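Long-range contacts in probable ss-1,3-N-acetylglucosaminyltransferase (Staphylococcus aureus subsp. aureus N315, PDB 6H21), which is a probable glycosyltransferase with a family 2 domain of the GT-A clan, modelled with manganese and uridine-diphosphate-N-acetylglucosamine: residues C[43-48]-C[113-118]; C[107-112]-C[220-225]. One frame throughout, in Å; residues are numbered along the deposited sequence.

Interaction 1 of 2, residues C[43-48]-C[113-118]; sequences LNQTMK and DLLHER
The side-chain amide of Gln45 reaches the backbone of the 113-118 segment. Its NE2 donates to His116 O at 2.9 Å, with an N-H...O angle of 159°. The acceptor lies close to the amide plane of Gln45, but NE2 itself stands above the carbonyl plane of His116. NE2 also packs 3.6 Å from Leu115 CB. The next backbone group gives the second bond: Thr46 N donates to Glu117 O at 2.8 Å. Gln45 CA lies 3.3 Å from Glu117 O in a CA-H...O contact.

The Gln45 chain is bent at chi2 (-64°), which folds the amide back beside its own backbone. Ser41 O takes a further bond from NE2. Gln45 OE1 lies 3.0 Å from Glu117 O, two acceptors without a bond, and instead accepts from Leu120 N, so the amide is fixed at both ends. On the other segment, His116 ND1 accepts from Arg118 N at 3.1 Å, near the ring plane. This caps the turn that leads into helix 119-129. Arg118 turns its guanidinium to Asp122 in a salt bridge.

The contact is thus mainly polar. It joins the loop after helix 35-43 to the start of helix 119-129 by satisfying successive backbone carbonyls near the surface.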
loop_
_atom_site.group_PDB
_atom_site.type_symbol
_atom_site.label_atom_id
_atom_site.label_comp_id
_atom_site.label_asym_id
_atom_site.label_seq_id
_atom_site.Cartn_x
_atom_site.Cartn_y
_atom_site.Cartn_z
ATOM N N LEU C 43 53.471 -10.597 -14.261
ATOM C CA LEU C 43 54.822 -10.619 -14.811
ATOM C C LEU C 43 54.858 -11.262 -16.206
ATOM O O LEU C 43 55.799 -10.995 -16.959
ATOM C CB LEU C 43 55.768 -11.316 -13.827
ATOM C CG LEU C 43 56.021 -10.532 -12.541
ATOM C CD1 LEU C 43 57.103 -11.191 -11.709
ATOM C CD2 LEU C 43 56.389 -9.086 -12.837
ATOM N N ASN C 44 53.825 -12.037 -16.567
ATOM C CA ASN C 44 53.761 -12.749 -17.862
ATOM C C ASN C 44 52.851 -11.988 -18.846
ATOM O O ASN C 44 52.072 -12.580 -19.590
ATOM C CB ASN C 44 53.335 -14.210 -17.660
ATOM C CG ASN C 44 54.344 -15.020 -16.861
ATOM O OD1 ASN C 44 55.545 -14.726 -16.856
ATOM N ND2 ASN C 44 53.883 -16.068 -16.191
ATOM N N GLN C 45 53.005 -10.671 -18.930
ATOM C CA GLN C 45 52.212 -9.864 -19.870
ATOM C C GLN C 45 52.881 -9.855 -21.251
ATOM O O GLN C 45 54.095 -9.981 -21.364
ATOM C CB GLN C 45 52.056 -8.434 -19.347
ATOM C CG GLN C 45 51.101 -8.320 -18.171
ATOM C CD GLN C 45 49.694 -8.700 -18.566
ATOM O OE1 GLN C 45 49.105 -8.100 -19.465
ATOM N NE2 GLN C 45 49.158 -9.712 -17.904
ATOM N N THR C 46 52.079 -9.656 -22.303
ATOM C CA THR C 46 52.615 -9.461 -23.647
ATOM C C THR C 46 53.286 -8.092 -23.778
ATOM O O THR C 46 54.170 -7.936 -24.603
ATOM C CB THR C 46 51.535 -9.599 -24.718
ATOM O OG1 THR C 46 50.505 -8.653 -24.421
ATOM C CG2 THR C 46 50.999 -11.009 -24.771
ATOM N N MET C 47 52.856 -7.114 -22.973
ATOM C CA MET C 47 53.511 -5.813 -22.931
ATOM C C MET C 47 54.978 -5.999 -22.529
ATOM O O MET C 47 55.293 -6.807 -21.659
ATOM C CB MET C 47 52.854 -4.853 -21.939
ATOM C CG MET C 47 53.578 -3.519 -21.825
ATOM S SD MET C 47 52.652 -2.289 -20.869
ATOM C CE MET C 47 51.372 -1.868 -22.046
ATOM N N LYS C 48 55.837 -5.191 -23.161
ATOM C CA LYS C 48 57.273 -5.129 -22.915
ATOM C C LYS C 48 57.501 -4.869 -21.419
ATOM O O LYS C 48 56.885 -3.990 -20.812
ATOM C CB LYS C 48 57.869 -4.034 -23.811
ATOM C CG LYS C 48 59.370 -4.080 -24.045
ATOM C CD LYS C 48 59.811 -3.284 -25.264
ATOM N N ASP C 113 43.058 -11.912 -7.733
ATOM C CA ASP C 113 42.510 -12.015 -9.132
ATOM C C ASP C 113 43.658 -12.279 -10.126
ATOM O O ASP C 113 44.809 -12.403 -9.721
ATOM C CB ASP C 113 41.701 -10.763 -9.492
ATOM C CG ASP C 113 40.471 -10.529 -8.614
ATOM O OD1 ASP C 113 39.925 -11.516 -8.092
ATOM O OD2 ASP C 113 40.088 -9.342 -8.452
ATOM N N LEU C 114 43.334 -12.414 -11.417
ATOM C CA LEU C 114 44.300 -12.805 -12.465
ATOM C C LEU C 114 44.123 -11.895 -13.687
ATOM O O LEU C 114 42.994 -11.637 -14.104
ATOM C CB LEU C 114 44.055 -14.257 -12.879
ATOM C CG LEU C 114 44.102 -15.299 -11.767
ATOM C CD1 LEU C 114 43.604 -16.653 -12.272
ATOM C CD2 LEU C 114 45.514 -15.414 -11.216
ATOM N N LEU C 115 45.241 -11.414 -14.243
ATOM C CA LEU C 115 45.239 -10.725 -15.538
ATOM C C LEU C 115 45.408 -11.749 -16.669
ATOM O O LEU C 115 46.214 -12.677 -16.571
ATOM C CB LEU C 115 46.385 -9.711 -15.586
ATOM C CG LEU C 115 46.234 -8.465 -14.723
ATOM C CD1 LEU C 115 47.310 -7.451 -15.073
ATOM C CD2 LEU C 115 44.849 -7.849 -14.886
ATOM N N HIS C 116 44.640 -11.567 -17.746
ATOM C CA HIS C 116 44.953 -12.163 -19.038
ATOM C C HIS C 116 46.330 -11.642 -19.486
ATOM O O HIS C 116 46.683 -10.499 -19.228
ATOM C CB HIS C 116 43.812 -11.846 -20.012
ATOM C CG HIS C 116 43.834 -12.631 -21.273
ATOM N ND1 HIS C 116 44.745 -12.374 -22.280
ATOM C CD2 HIS C 116 43.049 -13.639 -21.710
ATOM C CE1 HIS C 116 44.532 -13.214 -23.276
ATOM N NE2 HIS C 116 43.484 -13.992 -22.952
ATOM N N GLU C 117 47.109 -12.483 -20.176
ATOM C CA GLU C 117 48.478 -12.105 -20.609
ATOM C C GLU C 117 48.447 -10.880 -21.540
ATOM O O GLU C 117 49.432 -10.148 -21.599
ATOM C CB GLU C 117 49.218 -13.288 -21.253
ATOM C CG GLU C 117 48.600 -13.799 -22.553
ATOM C CD GLU C 117 49.349 -14.959 -23.211
ATOM O OE1 GLU C 117 50.159 -15.630 -22.529
ATOM O OE2 GLU C 117 49.120 -15.205 -24.408
ATOM N N ARG C 118 47.329 -10.648 -22.239
ATOM C CA ARG C 118 47.211 -9.543 -23.207
ATOM C C ARG C 118 46.628 -8.266 -22.584
ATOM O O ARG C 118 46.550 -7.230 -23.284
ATOM C CB ARG C 118 46.314 -9.948 -24.378
ATOM C CG ARG C 118 46.860 -11.096 -25.211
ATOM C CD ARG C 118 45.925 -11.435 -26.357
ATOM N NE ARG C 118 45.780 -10.271 -27.226
ATOM C CZ ARG C 118 46.527 -10.017 -28.302
ATOM N NH1 ARG C 118 47.346 -10.935 -28.793
ATOM N NH2 ARG C 118 46.430 -8.841 -28.892
#

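Interaction 2 of 2, residues C[107-112]-C[220-225]; sequences FFLDSD and EYYIVV. With MN (manganese (II) ion), chain Z; MN (manganese (II) ion), chain Y; UD1 (uridine-diphosphate-N-acetylglucosamine), chain X.
Tyr222 carries the apolar part of the contact, meeting Phe107 and Leu109. Phe107 CE1 and Tyr222 CD2 are 3.6 Å apart, and the two rings meet edge to edge. Leu109 CD1 packs 3.6 Å from Tyr222 CE2. With CG anti to the backbone N (chi1 -171°), the Tyr222 side chain reaches across to the 107-112 segment.

One direct hydrogen bond joins the segments. Asp110 N donates to Tyr222 OH at 3.1 Å, nearly straight at 168°. The same hydroxyl is probably hydrogen-bonded to Asp113 OD2 as well, so two partners hold the end of the ring.

Metal and ligand bonds follow along the chain. Both carboxylate oxygens of Asp112 bind one manganese ion, OD2 at 2.2 Å, and OD2 also binds a second manganese. Two phosphate oxygens of uridine-diphosphate-N-acetylglucosamine and two waters also bind the first ion. One water donates to Asp110 OD2 and the other to Val225 O. Asp110 OD2 also accepts from ligand O4' at 2.7 Å, while OD1 pairs with Arg94. Ser111 N donates to O3B at 3.0 Å. Asp110 and Asp112 are consistent with the DxD motif of GT-A glycosyltransferases.

Strand 105-108 pairs with strand 22-28, and strand 222-225 with strands 114-115 and 134-142. Leu109 also packs on Thr38 and Val42 of helix 35-43.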
loop_
_atom_site.group_PDB
_atom_site.type_symbol
_atom_site.label_atom_id
_atom_site.label_comp_id
_atom_site.label_asym_id
_atom_site.label_seq_id
_atom_site.Cartn_x
_atom_site.Cartn_y
_atom_site.Cartn_z
ATOM N N PHE C 107 46.461 0.742 -13.194
ATOM C CA PHE C 107 45.529 -0.362 -13.245
ATOM C C PHE C 107 45.485 -1.015 -11.861
ATOM O O PHE C 107 46.516 -1.503 -11.357
ATOM C CB PHE C 107 45.916 -1.368 -14.331
ATOM C CG PHE C 107 44.815 -2.347 -14.627
ATOM C CD1 PHE C 107 44.380 -3.236 -13.658
ATOM C CD2 PHE C 107 44.171 -2.350 -15.850
ATOM C CE1 PHE C 107 43.341 -4.121 -13.916
ATOM C CE2 PHE C 107 43.123 -3.225 -16.100
ATOM C CZ PHE C 107 42.715 -4.116 -15.139
ATOM N N PHE C 108 44.296 -1.030 -11.249
ATOM C CA PHE C 108 44.127 -1.644 -9.940
ATOM C C PHE C 108 43.835 -3.139 -10.117
ATOM O O PHE C 108 42.893 -3.547 -10.795
ATOM C CB PHE C 108 43.054 -0.917 -9.120
ATOM C CG PHE C 108 43.381 0.529 -8.844
ATOM C CD1 PHE C 108 44.294 0.873 -7.861
ATOM C CD2 PHE C 108 42.808 1.542 -9.593
ATOM C CE1 PHE C 108 44.615 2.203 -7.622
ATOM C CE2 PHE C 108 43.127 2.872 -9.351
ATOM C CZ PHE C 108 44.021 3.201 -8.360
ATOM N N LEU C 109 44.673 -3.946 -9.470
ATOM C CA LEU C 109 44.557 -5.388 -9.435
ATOM C C LEU C 109 44.425 -5.816 -7.975
ATOM O O LEU C 109 45.248 -5.460 -7.164
ATOM C CB LEU C 109 45.799 -5.999 -10.084
ATOM C CG LEU C 109 45.967 -7.507 -9.924
ATOM C CD1 LEU C 109 44.843 -8.273 -10.618
ATOM C CD2 LEU C 109 47.320 -7.940 -10.448
ATOM N N ASP C 110 43.385 -6.592 -7.666
ATOM C CA ASP C 110 43.261 -7.190 -6.340
ATOM C C ASP C 110 44.162 -8.433 -6.290
ATOM O O ASP C 110 44.372 -9.108 -7.319
ATOM C CB ASP C 110 41.791 -7.442 -5.986
ATOM C CG ASP C 110 40.988 -6.166 -5.781
ATOM O OD1 ASP C 110 41.610 -5.077 -5.652
ATOM O OD2 ASP C 110 39.746 -6.264 -5.735
ATOM N N SER C 111 44.682 -8.706 -5.086
ATOM C CA SER C 111 45.726 -9.687 -4.814
ATOM C C SER C 111 45.250 -11.132 -5.028
ATOM O O SER C 111 46.066 -12.045 -5.027
ATOM C CB SER C 111 46.246 -9.517 -3.409
ATOM O OG SER C 111 45.181 -9.604 -2.482
ATOM N N ASP C 112 43.945 -11.340 -5.200
ATOM C CA ASP C 112 43.397 -12.679 -5.393
ATOM C C ASP C 112 42.968 -12.919 -6.857
ATOM O O ASP C 112 42.551 -14.020 -7.186
ATOM C CB ASP C 112 42.231 -12.935 -4.424
ATOM C CG ASP C 112 41.089 -11.935 -4.528
ATOM O OD1 ASP C 112 41.250 -10.915 -5.236
ATOM O OD2 ASP C 112 40.026 -12.174 -3.904
ATOM N N GLU C 220 38.502 -12.149 -22.066
ATOM C CA GLU C 220 38.221 -11.890 -20.660
ATOM C C GLU C 220 39.542 -11.458 -20.007
ATOM O O GLU C 220 40.353 -12.296 -19.606
ATOM C CB GLU C 220 37.595 -13.120 -19.997
ATOM C CG GLU C 220 36.219 -13.486 -20.548
ATOM C CD GLU C 220 35.540 -14.642 -19.826
ATOM O OE1 GLU C 220 36.218 -15.366 -19.076
ATOM O OE2 GLU C 220 34.332 -14.817 -20.012
ATOM N N TYR C 221 39.756 -10.142 -19.943
ATOM C CA TYR C 221 41.058 -9.562 -19.646
ATOM C C TYR C 221 41.366 -9.597 -18.144
ATOM O O TYR C 221 42.530 -9.638 -17.766
ATOM C CB TYR C 221 41.123 -8.112 -20.125
ATOM C CG TYR C 221 41.248 -7.941 -21.617
ATOM C CD1 TYR C 221 42.411 -8.313 -22.274
ATOM C CD2 TYR C 221 40.218 -7.391 -22.366
ATOM C CE1 TYR C 221 42.551 -8.134 -23.641
ATOM C CE2 TYR C 221 40.340 -7.213 -23.736
ATOM C CZ TYR C 221 41.510 -7.585 -24.372
ATOM O OH TYR C 221 41.653 -7.421 -25.717
ATOM N N TYR C 222 40.327 -9.517 -17.307
ATOM C CA TYR C 222 40.467 -9.516 -15.848
ATOM C C TYR C 222 39.572 -10.611 -15.265
ATOM O O TYR C 222 38.364 -10.564 -15.448
ATOM C CB TYR C 222 40.099 -8.146 -15.271
ATOM C CG TYR C 222 40.406 -7.994 -13.805
ATOM C CD1 TYR C 222 39.677 -8.675 -12.840
ATOM C CD2 TYR C 222 41.420 -7.162 -13.374
ATOM C CE1 TYR C 222 39.979 -8.556 -11.496
ATOM C CE2 TYR C 222 41.723 -7.018 -12.032
ATOM C CZ TYR C 222 40.993 -7.711 -11.087
ATOM O OH TYR C 222 41.301 -7.576 -9.768
ATOM N N ILE C 223 40.182 -11.585 -14.577
ATOM C CA ILE C 223 39.465 -12.739 -14.052
ATOM C C ILE C 223 39.251 -12.537 -12.549
ATOM O O ILE C 223 40.213 -12.496 -11.790
ATOM C CB ILE C 223 40.221 -14.048 -14.366
ATOM C CG1 ILE C 223 40.462 -14.206 -15.870
ATOM C CG2 ILE C 223 39.489 -15.244 -13.791
ATOM C CD1 ILE C 223 41.725 -14.962 -16.214
ATOM N N VAL C 224 37.976 -12.391 -12.157
ATOM C CA VAL C 224 37.578 -12.223 -10.788
ATOM C C VAL C 224 37.504 -13.620 -10.163
ATOM O O VAL C 224 36.756 -14.448 -10.623
ATOM C CB VAL C 224 36.235 -11.472 -10.680
ATOM C CG1 VAL C 224 35.730 -11.432 -9.239
ATOM C CG2 VAL C 224 36.317 -10.055 -11.252
ATOM N N VAL C 225 38.307 -13.889 -9.133
ATOM C CA VAL C 225 38.234 -15.193 -8.502
ATOM C C VAL C 225 37.396 -15.072 -7.225
ATOM O O VAL C 225 37.609 -14.173 -6.410
ATOM C CB VAL C 225 39.608 -15.844 -8.245
ATOM C CG1 VAL C 225 40.625 -15.526 -9.325
ATOM C CG2 VAL C 225 40.179 -15.542 -6.876
HETATM MN MN MN Z . 39.135 -13.461 -2.083
HETATM MN MN MN Y . 39.100 -10.306 -4.690
HETATM C "C1'" UD1 X . 35.478 -6.786 -3.260
HETATM C "C2'" UD1 X . 34.881 -6.286 -4.578
HETATM C "C3'" UD1 X . 35.989 -5.738 -5.476
HETATM C "C4'" UD1 X . 36.779 -4.672 -4.720
HETATM C "C5'" UD1 X . 37.226 -5.160 -3.339
HETATM C "C6'" UD1 X . 37.907 -4.053 -2.527
HETATM C "C7'" UD1 X . 32.843 -7.438 -5.360
HETATM C "C8'" UD1 X . 32.310 -8.620 -6.124
HETATM N "N2'" UD1 X . 34.172 -7.363 -5.258
HETATM O "O1'" UD1 X . 36.407 -7.828 -3.576
HETATM O "O3'" UD1 X . 35.423 -5.191 -6.677
HETATM O "O4'" UD1 X . 37.929 -4.322 -5.492
HETATM O "O5'" UD1 X . 36.124 -5.705 -2.585
HETATM O "O6'" UD1 X . 37.108 -2.878 -2.438
HETATM O "O7'" UD1 X . 32.104 -6.598 -4.874
HETATM N N1 UD1 X . 43.126 -5.694 1.328
HETATM C C2 UD1 X . 43.905 -4.708 1.958
HETATM N N3 UD1 X . 43.864 -4.530 3.274
HETATM C C4 UD1 X . 43.087 -5.288 4.039
HETATM C C5 UD1 X . 42.296 -6.279 3.457
HETATM C C6 UD1 X . 42.317 -6.472 2.073
HETATM O O2 UD1 X . 44.648 -3.967 1.301
HETATM O O4 UD1 X . 43.105 -5.082 5.272
HETATM C C1B UD1 X . 43.226 -5.803 -0.128
HETATM C C2B UD1 X . 43.325 -7.228 -0.642
HETATM O "O2'" UD1 X . 44.648 -7.733 -0.498
HETATM C C3B UD1 X . 42.887 -7.055 -2.088
HETATM C C4B UD1 X . 41.896 -5.894 -2.031
HETATM O O4B UD1 X . 42.077 -5.243 -0.763
HETATM O O3B UD1 X . 44.003 -6.701 -2.916
HETATM C C5B UD1 X . 40.452 -6.350 -2.130
HETATM O O5B UD1 X . 40.267 -7.464 -1.266
HETATM P PA UD1 X . 39.513 -8.792 -1.742
HETATM O O1A UD1 X . 39.552 -9.715 -0.567
HETATM O O2A UD1 X . 39.957 -9.250 -3.129
HETATM O O3A UD1 X . 38.040 -8.218 -1.858
HETATM P PB UD1 X . 36.837 -8.985 -2.572
HETATM O O1B UD1 X . 35.767 -9.201 -1.547
HETATM O O2B UD1 X . 37.306 -10.176 -3.396
HETATM O O HOH W 1 38.732 -8.629 -6.152
HETATM O O HOH W 2 38.177 -11.555 -6.201
#

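The centres of interactions 1 and 2 are 11 Å apart, and the chain runs directly from Asp112 of interaction 2 into Asp113 of interaction 1. Asp113 helps tie them together: its OD1 accepts from Val225 N. Strands 114-115 and 222-225 are antiparallel neighbours in one sheet, with Leu114 O 2.9 Å from Ile223 N in a probable hydrogen bond. Interaction 2 lies at the ligand and metal site. Interaction 1 is farther out, with the Leu115 side chain about 12 Å from a manganese ion and from the ligand. Helix 35-43 packs against both.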